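PhiAB6 tailspike (Unidentified phage, PDB 5JS4) probably binds and fragments the exopolysaccharide of Acinetobacter baumannii, acting as the trimeric beta-helical tailspike of the phage. Local coordinates at residues Tyr310-Ser320 against Thr341-Val352; Thr245-Val256 against Leu276-Lys287. All coordinates share one frame; numbering follows the deposited sequence.

Overall arrangement
Contacts 1 and 2 sit side by side, their centres about 14 Å apart, at the N-terminal end of the parallel beta-helix. Contact 2 comes first along the chain, pairing the loop 245-256 with strands 275-277 and 282-286; contact 1 follows, pairing strand 313-318 with strand 340-345. Strand 282-286 joins them, since it lies next to strand 313-318 in the same sheet, and Asp-316 N approaches Tyr-284 O at 2.8 Å. Successive turns are thus stacked from the loop of contact 2 through to strand 340-345, while both contacts also touch the second subunit of the trimer and contact 1 carries part of a pocket occupied by a malonic acid.

Contact 1 of 2, residues Tyr310-Ser320 against Thr341-Val352; sequences YNLGCIDVDGS and TARCSNGAGKQV
Arg-343 lays its CD methylene over one face of the Tyr-310 ring, 4.0 Å from the centroid and offset toward the rim, a CH-pi contact. A bend at chi3 (-73°) carries the guanidinium on along the ring toward its hydroxyl end, NH1 standing 3.3 Å from Tyr-310 CE2, with the two planes 37° apart. Thr-341 CG2 lies at the edge of the Tyr-310 ring, near its plane and beside CD1, and also rests on Cys-314 CB. Alongside the arginine, Asp-316 OD1 takes the Ser-345 hydroxyl on its syn lone pair (OG to OD1 2.6 Å), and Ser-345 OG accepts a nearly straight bond from Arg-343 NE at 2.9 Å, in the guanidinium plane. The serine thereby bridges a carboxylate and guanidinium whose direct salt bridge is long; Asp-316 OD2 pairs with Arg-283. On the other face of the sheet Ile-315 meets Ala-342, and Val-317 CG1 touches Val-352 CG1 at 4.1 Å. Gly-319, without a side chain, lets Gly-347 CA and Cys-344 SG close to 3.6 Å from its CA, where a CB would clash. Ile-315, Val-317 and Gly-319 N donate to Thr-341, Arg-343 and Ser-345 O, while Arg-343 and Ser-345 N donate back to Ile-315 and Val-317 O. Tyr-310 and Arg-343 line a pocket holding malonic acid, probably from the crystallisation liquor, hydrogen-bonded to Arg-343 NH1; the strands are successive rungs of a right-handed parallel beta-helix, as in pectate lyase-like proteins.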
loop_
_atom_site.group_PDB
_atom_site.type_symbol
_atom_site.label_atom_id
_atom_site.label_comp_id
_atom_site.label_asym_id
_atom_site.label_seq_id
_atom_site.Cartn_x
_atom_site.Cartn_y
_atom_site.Cartn_z
ATOM N N TYR A 310 -7.944 -9.773 -33.012
ATOM C CA TYR A 310 -7.700 -11.196 -33.299
ATOM C C TYR A 310 -7.192 -11.388 -34.730
ATOM O O TYR A 310 -6.329 -12.228 -34.982
ATOM C CB TYR A 310 -8.953 -12.069 -33.116
ATOM C CG TYR A 310 -9.736 -11.872 -31.835
ATOM C CD1 TYR A 310 -9.119 -11.458 -30.655
ATOM C CD2 TYR A 310 -11.103 -12.138 -31.802
ATOM C CE1 TYR A 310 -9.851 -11.283 -29.491
ATOM C CE2 TYR A 310 -11.842 -11.965 -30.645
ATOM C CZ TYR A 310 -11.212 -11.540 -29.493
ATOM O OH TYR A 310 -11.945 -11.372 -28.342
ATOM N N ASN A 311 -7.746 -10.617 -35.662
ATOM C CA ASN A 311 -7.353 -10.708 -37.067
ATOM C C ASN A 311 -5.950 -10.175 -37.335
ATOM O O ASN A 311 -5.283 -10.632 -38.261
ATOM C CB ASN A 311 -8.365 -9.983 -37.960
ATOM C CG ASN A 311 -9.658 -10.759 -38.124
ATOM O OD1 ASN A 311 -9.692 -11.973 -37.942
ATOM N ND2 ASN A 311 -10.726 -10.059 -38.481
ATOM N N LEU A 312 -5.508 -9.211 -36.531
ATOM C CA LEU A 312 -4.168 -8.647 -36.677
ATOM C C LEU A 312 -3.103 -9.523 -36.024
ATOM O O LEU A 312 -2.023 -9.708 -36.580
ATOM C CB LEU A 312 -4.112 -7.232 -36.101
ATOM C CG LEU A 312 -4.937 -6.180 -36.848
ATOM C CD1 LEU A 312 -4.891 -4.851 -36.116
ATOM C CD2 LEU A 312 -4.470 -6.012 -38.286
ATOM N N GLY A 313 -3.402 -10.059 -34.847
ATOM C CA GLY A 313 -2.418 -10.856 -34.130
ATOM C C GLY A 313 -2.965 -11.583 -32.922
ATOM O O GLY A 313 -3.308 -10.964 -31.917
ATOM N N CYS A 314 -3.044 -12.905 -33.019
ATOM C CA CYS A 314 -3.409 -13.727 -31.877
ATOM C C CYS A 314 -3.126 -15.195 -32.131
ATOM O O CYS A 314 -2.872 -15.607 -33.265
ATOM C CB CYS A 314 -4.897 -13.565 -31.527
ATOM S SG CYS A 314 -6.046 -14.469 -32.594
ATOM N N ILE A 315 -3.158 -15.964 -31.049
ATOM C CA ILE A 315 -3.271 -17.413 -31.119
ATOM C C ILE A 315 -4.754 -17.738 -30.963
ATOM O O ILE A 315 -5.407 -17.241 -30.050
ATOM C CB ILE A 315 -2.433 -18.096 -30.025
ATOM C CG1 ILE A 315 -0.945 -17.885 -30.317
ATOM C CG2 ILE A 315 -2.761 -19.584 -29.943
ATOM C CD1 ILE A 315 -0.016 -18.309 -29.200
ATOM N N ASP A 316 -5.278 -18.552 -31.874
ATOM C CA ASP A 316 -6.690 -18.911 -31.885
ATOM C C ASP A 316 -6.785 -20.431 -31.797
ATOM O O ASP A 316 -6.624 -21.142 -32.795
ATOM C CB ASP A 316 -7.353 -18.366 -33.152
ATOM C CG ASP A 316 -8.869 -18.491 -33.137
ATOM O OD1 ASP A 316 -9.413 -19.296 -32.354
ATOM O OD2 ASP A 316 -9.520 -17.770 -33.924
ATOM N N VAL A 317 -7.018 -20.921 -30.584
ATOM C CA VAL A 317 -7.100 -22.352 -30.320
ATOM C C VAL A 317 -8.470 -22.864 -30.755
ATOM O O VAL A 317 -9.497 -22.298 -30.383
ATOM C CB VAL A 317 -6.870 -22.653 -28.825
ATOM C CG1 VAL A 317 -7.027 -24.139 -28.533
ATOM C CG2 VAL A 317 -5.488 -22.175 -28.399
ATOM N N ASP A 318 -8.476 -23.930 -31.551
ATOM C CA ASP A 318 -9.720 -24.519 -32.042
ATOM C C ASP A 318 -10.315 -25.438 -30.978
ATOM O O ASP A 318 -9.937 -26.605 -30.865
ATOM C CB ASP A 318 -9.463 -25.287 -33.339
ATOM C CG ASP A 318 -10.725 -25.882 -33.936
ATOM O OD1 ASP A 318 -11.830 -25.648 -33.398
ATOM O OD2 ASP A 318 -10.603 -26.589 -34.955
ATOM N N GLY A 319 -11.252 -24.897 -30.204
ATOM C CA GLY A 319 -11.899 -25.639 -29.130
ATOM C C GLY A 319 -12.808 -26.767 -29.587
ATOM O O GLY A 319 -13.220 -27.589 -28.770
ATOM N N SER A 320 -13.126 -26.806 -30.881
ATOM C CA SER A 320 -13.937 -27.887 -31.451
ATOM C C SER A 320 -13.103 -29.111 -31.843
ATOM O O SER A 320 -13.660 -30.156 -32.179
ATOM C CB SER A 320 -14.725 -27.387 -32.666
ATOM O OG SER A 320 -13.900 -27.253 -33.812
ATOM N N THR A 341 -2.156 -12.053 -27.337
ATOM C CA THR A 341 -3.600 -12.186 -27.409
ATOM C C THR A 341 -3.880 -13.632 -27.789
ATOM O O THR A 341 -3.330 -14.130 -28.768
ATOM C CB THR A 341 -4.183 -11.234 -28.467
ATOM O OG1 THR A 341 -3.718 -9.903 -28.209
ATOM C CG2 THR A 341 -5.708 -11.248 -28.455
ATOM N N ALA A 342 -4.710 -14.316 -27.007
ATOM C CA ALA A 342 -5.033 -15.709 -27.295
ATOM C C ALA A 342 -6.479 -16.012 -26.948
ATOM O O ALA A 342 -6.942 -15.687 -25.854
ATOM C CB ALA A 342 -4.099 -16.638 -26.540
ATOM N N ARG A 343 -7.185 -16.635 -27.891
ATOM C CA ARG A 343 -8.577 -17.007 -27.704
ATOM C C ARG A 343 -8.793 -18.485 -27.991
ATOM O O ARG A 343 -7.969 -19.135 -28.644
ATOM C CB ARG A 343 -9.487 -16.170 -28.613
ATOM C CG ARG A 343 -9.281 -16.399 -30.107
ATOM C CD ARG A 343 -10.339 -15.704 -30.951
ATOM N NE ARG A 343 -11.642 -16.367 -30.866
ATOM C CZ ARG A 343 -12.663 -15.985 -30.095
ATOM N NH1 ARG A 343 -12.575 -14.918 -29.304
ATOM N NH2 ARG A 343 -13.794 -16.685 -30.118
ATOM N N CYS A 344 -9.910 -19.002 -27.493
ATOM C CA CYS A 344 -10.398 -20.317 -27.868
ATOM C C CYS A 344 -11.714 -20.130 -28.608
ATOM O O CYS A 344 -12.647 -19.518 -28.077
ATOM C CB CYS A 344 -10.612 -21.188 -26.638
ATOM S SG CYS A 344 -11.060 -22.890 -27.034
ATOM N N SER A 345 -11.775 -20.637 -29.836
ATOM C CA SER A 345 -12.975 -20.553 -30.659
ATOM C C SER A 345 -13.729 -21.876 -30.617
ATOM O O SER A 345 -13.117 -22.943 -30.683
ATOM C CB SER A 345 -12.604 -20.224 -32.107
ATOM O OG SER A 345 -11.969 -18.960 -32.201
ATOM N N ASN A 346 -15.052 -21.793 -30.495
ATOM C CA ASN A 346 -15.931 -22.966 -30.568
ATOM C C ASN A 346 -15.587 -24.064 -29.559
ATOM O O ASN A 346 -15.652 -25.253 -29.876
ATOM C CB ASN A 346 -15.929 -23.529 -31.995
ATOM C CG ASN A 346 -16.333 -22.494 -33.024
ATOM O OD1 ASN A 346 -15.559 -22.157 -33.920
ATOM N ND2 ASN A 346 -17.547 -21.971 -32.891
ATOM N N GLY A 347 -15.235 -23.656 -28.341
ATOM C CA GLY A 347 -14.852 -24.595 -27.285
ATOM C C GLY A 347 -15.832 -24.698 -26.129
ATOM O O GLY A 347 -15.518 -25.317 -25.113
ATOM N N ALA A 348 -17.017 -24.108 -26.275
ATOM C CA ALA A 348 -18.025 -24.135 -25.214
ATOM C C ALA A 348 -18.332 -25.570 -24.794
ATOM O O ALA A 348 -18.722 -26.398 -25.620
ATOM C CB ALA A 348 -19.300 -23.436 -25.665
ATOM N N GLY A 349 -18.124 -25.861 -23.511
ATOM C CA GLY A 349 -18.402 -27.184 -22.953
ATOM C C GLY A 349 -17.330 -28.236 -23.188
ATOM O O GLY A 349 -17.468 -29.367 -22.724
ATOM N N LYS A 350 -16.256 -27.872 -23.892
ATOM C CA LYS A 350 -15.205 -28.826 -24.258
ATOM C C LYS A 350 -14.013 -28.812 -23.298
ATOM O O LYS A 350 -13.069 -29.583 -23.470
ATOM C CB LYS A 350 -14.724 -28.557 -25.689
ATOM C CG LYS A 350 -15.816 -28.655 -26.746
ATOM C CD LYS A 350 -16.414 -30.053 -26.809
ATOM C CE LYS A 350 -17.400 -30.192 -27.957
ATOM N NZ LYS A 350 -18.040 -31.536 -27.960
ATOM N N GLN A 351 -14.067 -27.941 -22.290
ATOM C CA GLN A 351 -13.041 -27.875 -21.249
ATOM C C GLN A 351 -11.627 -27.793 -21.827
ATOM O O GLN A 351 -10.749 -28.589 -21.487
ATOM C CB GLN A 351 -13.169 -29.063 -20.289
ATOM C CG GLN A 351 -14.492 -29.089 -19.539
ATOM C CD GLN A 351 -14.482 -30.009 -18.328
ATOM O OE1 GLN A 351 -13.424 -30.402 -17.833
ATOM N NE2 GLN A 351 -15.669 -30.345 -17.836
ATOM N N VAL A 352 -11.423 -26.827 -22.716
ATOM C CA VAL A 352 -10.109 -26.570 -23.287
ATOM C C VAL A 352 -9.477 -25.429 -22.500
ATOM O O VAL A 352 -10.030 -24.335 -22.441
ATOM C CB VAL A 352 -10.199 -26.198 -24.780
ATOM C CG1 VAL A 352 -8.809 -25.976 -25.361
ATOM C CG2 VAL A 352 -10.922 -27.290 -25.559
HETATM O O HOH W 1 -13.075 -23.382 -34.427
#

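Contact 2 of 2, residues Thr245-Val256 against Leu276-Lys287; sequences TVDNFGAKGDGV and LYLGAKGRYILK
Tyr-284 and Asp-247 both set CG opposite the carbonyl carbon (chi1 -66° and -64°), and from these positions their side chains cross at about a right angle to join phenol and carboxylate. Tyr-284 OH donates to Asp-247 OD1 at 2.6 Å, on the syn side and 16° out of the carboxylate plane, while also accepting from Gly-279 N. The phenolic oxygen is therefore gripped from two directions, which would restrain the ring. Gly-253 CA lies over one ring face, 3.8 Å from the centroid, and Leu-278 CD2 lies over the opposite face near the rim. Ala-251 CB abuts the ring edge, and Val-246 CG2 comes to 3.6 Å from Tyr-284 CE2. The other valine branch, CG1, packs on Leu-276 CD2 at 3.7 Å, under the cover of helix 260-268, whose Phe-263 touches Val-246. Backbone bonds fasten both ends of the loop: Val-246 N reaches Tyr-277 O at 3.0 Å, and Gly-255 N reaches Arg-283 O at 2.9 Å. Arg-283 N donates to Gly-253 O from well above the carbonyl plane. Ile-285 CG1 presses on Gly-255 C at 3.3 Å. Thr-245 OG1 accepts from Asp-247 N in an ST turn and also binds Asn-242 of the second subunit. The loop and helix 260-268 lie against the first strands, consistent with an N-terminal cap on a pectate lyase-like right-handed parallel beta-helix.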
loop_
_atom_site.group_PDB
_atom_site.type_symbol
_atom_site.label_atom_id
_atom_site.label_comp_id
_atom_site.label_asym_id
_atom_site.label_seq_id
_atom_site.Cartn_x
_atom_site.Cartn_y
_atom_site.Cartn_z
ATOM N N THR A 245 10.679 -16.711 -35.738
ATOM C CA THR A 245 9.295 -16.886 -35.289
ATOM C C THR A 245 8.736 -18.199 -35.821
ATOM O O THR A 245 9.407 -18.915 -36.564
ATOM C CB THR A 245 8.372 -15.738 -35.764
ATOM O OG1 THR A 245 8.012 -15.938 -37.135
ATOM C CG2 THR A 245 9.038 -14.374 -35.599
ATOM N N VAL A 246 7.497 -18.502 -35.452
ATOM C CA VAL A 246 6.816 -19.684 -35.981
ATOM C C VAL A 246 6.674 -19.640 -37.509
ATOM O O VAL A 246 6.575 -20.686 -38.147
ATOM C CB VAL A 246 5.439 -19.920 -35.317
ATOM C CG1 VAL A 246 5.617 -20.264 -33.843
ATOM C CG2 VAL A 246 4.510 -18.723 -35.494
ATOM N N ASP A 247 6.680 -18.440 -38.090
ATOM C CA ASP A 247 6.642 -18.292 -39.552
ATOM C C ASP A 247 7.831 -18.973 -40.229
ATOM O O ASP A 247 7.704 -19.474 -41.347
ATOM C CB ASP A 247 6.596 -16.817 -39.960
ATOM C CG ASP A 247 5.335 -16.112 -39.495
ATOM O OD1 ASP A 247 4.489 -16.747 -38.826
ATOM O OD2 ASP A 247 5.191 -14.912 -39.802
ATOM N N ASN A 248 8.977 -19.007 -39.546
ATOM C CA ASN A 248 10.169 -19.683 -40.068
ATOM C C ASN A 248 9.933 -21.174 -40.271
ATOM O O ASN A 248 10.602 -21.797 -41.086
ATOM C CB ASN A 248 11.379 -19.522 -39.139
ATOM C CG ASN A 248 12.032 -18.161 -39.245
ATOM O OD1 ASN A 248 13.129 -18.021 -39.785
ATOM N ND2 ASN A 248 11.382 -17.162 -38.705
ATOM N N PHE A 249 8.987 -21.730 -39.518
ATOM C CA PHE A 249 8.702 -23.160 -39.533
ATOM C C PHE A 249 7.393 -23.492 -40.246
ATOM O O PHE A 249 6.843 -24.582 -40.080
ATOM C CB PHE A 249 8.721 -23.680 -38.095
ATOM C CG PHE A 249 10.062 -23.538 -37.450
ATOM C CD1 PHE A 249 10.423 -22.360 -36.811
ATOM C CD2 PHE A 249 10.993 -24.561 -37.540
ATOM C CE1 PHE A 249 11.676 -22.217 -36.244
ATOM C CE2 PHE A 249 12.249 -24.426 -36.978
ATOM C CZ PHE A 249 12.591 -23.253 -36.327
ATOM N N GLY A 250 6.911 -22.551 -41.054
ATOM C CA GLY A 250 5.778 -22.794 -41.940
ATOM C C GLY A 250 4.408 -22.424 -41.402
ATOM O O GLY A 250 3.397 -22.787 -42.004
ATOM N N ALA A 251 4.356 -21.701 -40.284
ATOM C CA ALA A 251 3.082 -21.222 -39.751
ATOM C C ALA A 251 2.477 -20.209 -40.719
ATOM O O ALA A 251 3.178 -19.337 -41.220
ATOM C CB ALA A 251 3.274 -20.592 -38.381
ATOM N N LYS A 252 1.180 -20.336 -40.981
ATOM C CA LYS A 252 0.494 -19.458 -41.928
ATOM C C LYS A 252 -0.187 -18.260 -41.264
ATOM O O LYS A 252 -0.258 -17.186 -41.860
ATOM C CB LYS A 252 -0.532 -20.257 -42.736
ATOM C CG LYS A 252 0.035 -21.494 -43.422
ATOM C CD LYS A 252 1.162 -21.154 -44.385
ATOM C CE LYS A 252 1.635 -22.387 -45.136
ATOM N NZ LYS A 252 2.749 -22.070 -46.071
ATOM N N GLY A 253 -0.691 -18.442 -40.045
ATOM C CA GLY A 253 -1.391 -17.372 -39.335
ATOM C C GLY A 253 -2.492 -16.761 -40.181
ATOM O O GLY A 253 -2.636 -15.541 -40.244
ATOM N N ASP A 254 -3.269 -17.624 -40.831
ATOM C CA ASP A 254 -4.247 -17.193 -41.835
ATOM C C ASP A 254 -5.698 -17.386 -41.387
ATOM O O ASP A 254 -6.622 -17.240 -42.189
ATOM C CB ASP A 254 -3.989 -17.920 -43.167
ATOM C CG ASP A 254 -4.150 -19.434 -43.067
ATOM O OD1 ASP A 254 -4.583 -19.941 -42.008
ATOM O OD2 ASP A 254 -3.837 -20.125 -44.060
ATOM N N GLY A 255 -5.896 -17.721 -40.113
ATOM C CA GLY A 255 -7.236 -17.908 -39.559
ATOM C C GLY A 255 -7.944 -19.194 -39.959
ATOM O O GLY A 255 -9.103 -19.396 -39.593
ATOM N N VAL A 256 -7.253 -20.069 -40.691
ATOM C CA VAL A 256 -7.845 -21.310 -41.208
ATOM C C VAL A 256 -6.921 -22.514 -41.006
ATOM O O VAL A 256 -7.326 -23.529 -40.441
ATOM C CB VAL A 256 -8.166 -21.190 -42.717
ATOM C CG1 VAL A 256 -8.770 -22.485 -43.250
ATOM C CG2 VAL A 256 -9.111 -20.025 -42.978
ATOM N N LEU A 276 9.110 -18.728 -27.702
ATOM C CA LEU A 276 8.437 -18.822 -28.989
ATOM C C LEU A 276 7.872 -17.451 -29.341
ATOM O O LEU A 276 7.276 -16.789 -28.492
ATOM C CB LEU A 276 7.325 -19.874 -28.943
ATOM C CG LEU A 276 6.534 -20.103 -30.244
ATOM C CD1 LEU A 276 6.116 -21.559 -30.397
ATOM C CD2 LEU A 276 5.308 -19.203 -30.334
ATOM N N TYR A 277 8.075 -17.037 -30.591
ATOM C CA TYR A 277 7.592 -15.752 -31.095
ATOM C C TYR A 277 6.632 -15.944 -32.256
ATOM O O TYR A 277 6.799 -16.849 -33.076
ATOM C CB TYR A 277 8.767 -14.876 -31.545
ATOM C CG TYR A 277 9.675 -14.514 -30.404
ATOM C CD1 TYR A 277 10.739 -15.336 -30.057
ATOM C CD2 TYR A 277 9.451 -13.372 -29.643
ATOM C CE1 TYR A 277 11.568 -15.023 -29.000
ATOM C CE2 TYR A 277 10.272 -13.050 -28.578
ATOM C CZ TYR A 277 11.329 -13.881 -28.260
ATOM O OH TYR A 277 12.148 -13.573 -27.198
ATOM N N LEU A 278 5.623 -15.083 -32.316
ATOM C CA LEU A 278 4.738 -15.017 -33.470
ATOM C C LEU A 278 5.290 -14.029 -34.489
ATOM O O LEU A 278 6.080 -13.148 -34.146
ATOM C CB LEU A 278 3.339 -14.584 -33.044
ATOM C CG LEU A 278 2.658 -15.432 -31.970
ATOM C CD1 LEU A 278 1.271 -14.878 -31.694
ATOM C CD2 LEU A 278 2.581 -16.902 -32.368
ATOM N N GLY A 279 4.877 -14.191 -35.742
ATOM C CA GLY A 279 5.204 -13.235 -36.799
ATOM C C GLY A 279 4.447 -11.932 -36.626
ATOM O O GLY A 279 3.603 -11.814 -35.738
ATOM N N ALA A 280 4.735 -10.958 -37.484
ATOM C CA ALA A 280 4.200 -9.603 -37.322
ATOM C C ALA A 280 2.677 -9.571 -37.334
ATOM O O ALA A 280 2.056 -8.953 -36.469
ATOM C CB ALA A 280 4.749 -8.685 -38.399
ATOM N N LYS A 281 2.083 -10.240 -38.316
ATOM C CA LYS A 281 0.633 -10.286 -38.461
ATOM C C LYS A 281 0.186 -11.730 -38.600
ATOM O O LYS A 281 0.765 -12.492 -39.375
ATOM C CB LYS A 281 0.192 -9.494 -39.694
ATOM C CG LYS A 281 -1.319 -9.415 -39.874
ATOM C CD LYS A 281 -1.705 -9.036 -41.295
ATOM C CE LYS A 281 -3.180 -9.286 -41.557
ATOM N NZ LYS A 281 -4.046 -8.352 -40.798
ATOM N N GLY A 282 -0.848 -12.110 -37.861
ATOM C CA GLY A 282 -1.435 -13.421 -38.058
ATOM C C GLY A 282 -2.394 -13.871 -36.985
ATOM O O GLY A 282 -2.194 -13.614 -35.797
ATOM N N ARG A 283 -3.444 -14.550 -37.430
ATOM C CA ARG A 283 -4.378 -15.235 -36.562
ATOM C C ARG A 283 -4.024 -16.715 -36.662
ATOM O O ARG A 283 -4.397 -17.394 -37.626
ATOM C CB ARG A 283 -5.807 -14.959 -37.021
ATOM C CG ARG A 283 -6.877 -15.583 -36.148
ATOM C CD ARG A 283 -8.221 -14.917 -36.384
ATOM N NE ARG A 283 -9.256 -15.440 -35.501
ATOM C CZ ARG A 283 -10.448 -14.878 -35.310
ATOM N NH1 ARG A 283 -10.780 -13.752 -35.937
ATOM N NH2 ARG A 283 -11.315 -15.447 -34.480
ATOM N N TYR A 284 -3.266 -17.195 -35.681
ATOM C CA TYR A 284 -2.659 -18.521 -35.738
ATOM C C TYR A 284 -3.582 -19.586 -35.154
ATOM O O TYR A 284 -3.816 -19.622 -33.946
ATOM C CB TYR A 284 -1.317 -18.521 -34.999
ATOM C CG TYR A 284 -0.246 -17.667 -35.651
ATOM C CD1 TYR A 284 -0.099 -16.323 -35.324
ATOM C CD2 TYR A 284 0.630 -18.211 -36.588
ATOM C CE1 TYR A 284 0.884 -15.542 -35.914
ATOM C CE2 TYR A 284 1.616 -17.441 -37.182
ATOM C CZ TYR A 284 1.743 -16.110 -36.844
ATOM O OH TYR A 284 2.726 -15.346 -37.436
ATOM N N ILE A 285 -4.098 -20.454 -36.023
ATOM C CA ILE A 285 -4.999 -21.522 -35.602
ATOM C C ILE A 285 -4.201 -22.701 -35.053
ATOM O O ILE A 285 -3.224 -23.138 -35.666
ATOM C CB ILE A 285 -5.884 -22.020 -36.767
ATOM C CG1 ILE A 285 -6.650 -20.864 -37.425
ATOM C CG2 ILE A 285 -6.849 -23.103 -36.295
ATOM C CD1 ILE A 285 -7.496 -20.030 -36.485
ATOM N N LEU A 286 -4.627 -23.203 -33.895
ATOM C CA LEU A 286 -4.059 -24.411 -33.304
ATOM C C LEU A 286 -5.168 -25.429 -33.077
ATOM O O LEU A 286 -6.122 -25.152 -32.352
ATOM C CB LEU A 286 -3.379 -24.092 -31.974
ATOM C CG LEU A 286 -2.169 -23.161 -32.047
ATOM C CD1 LEU A 286 -1.710 -22.800 -30.647
ATOM C CD2 LEU A 286 -1.030 -23.793 -32.832
ATOM N N LYS A 287 -5.040 -26.598 -33.705
ATOM C CA LYS A 287 -6.016 -27.688 -33.545
ATOM C C LYS A 287 -5.463 -28.857 -32.730
ATOM O O LYS A 287 -6.175 -29.829 -32.465
ATOM C CB LYS A 287 -6.474 -28.192 -34.916
ATOM C CG LYS A 287 -7.100 -27.117 -35.785
ATOM C CD LYS A 287 -7.719 -27.698 -37.044
ATOM C CE LYS A 287 -8.264 -26.594 -37.933
ATOM N NZ LYS A 287 -8.893 -27.129 -39.172
HETATM O O HOH W 2 2.873 -13.836 -40.460
HETATM O O HOH W 3 -0.473 -13.890 -41.495
HETATM O O HOH W 4 -3.340 -20.194 -39.049
HETATM O O HOH W 5 -9.803 -24.549 -39.835
#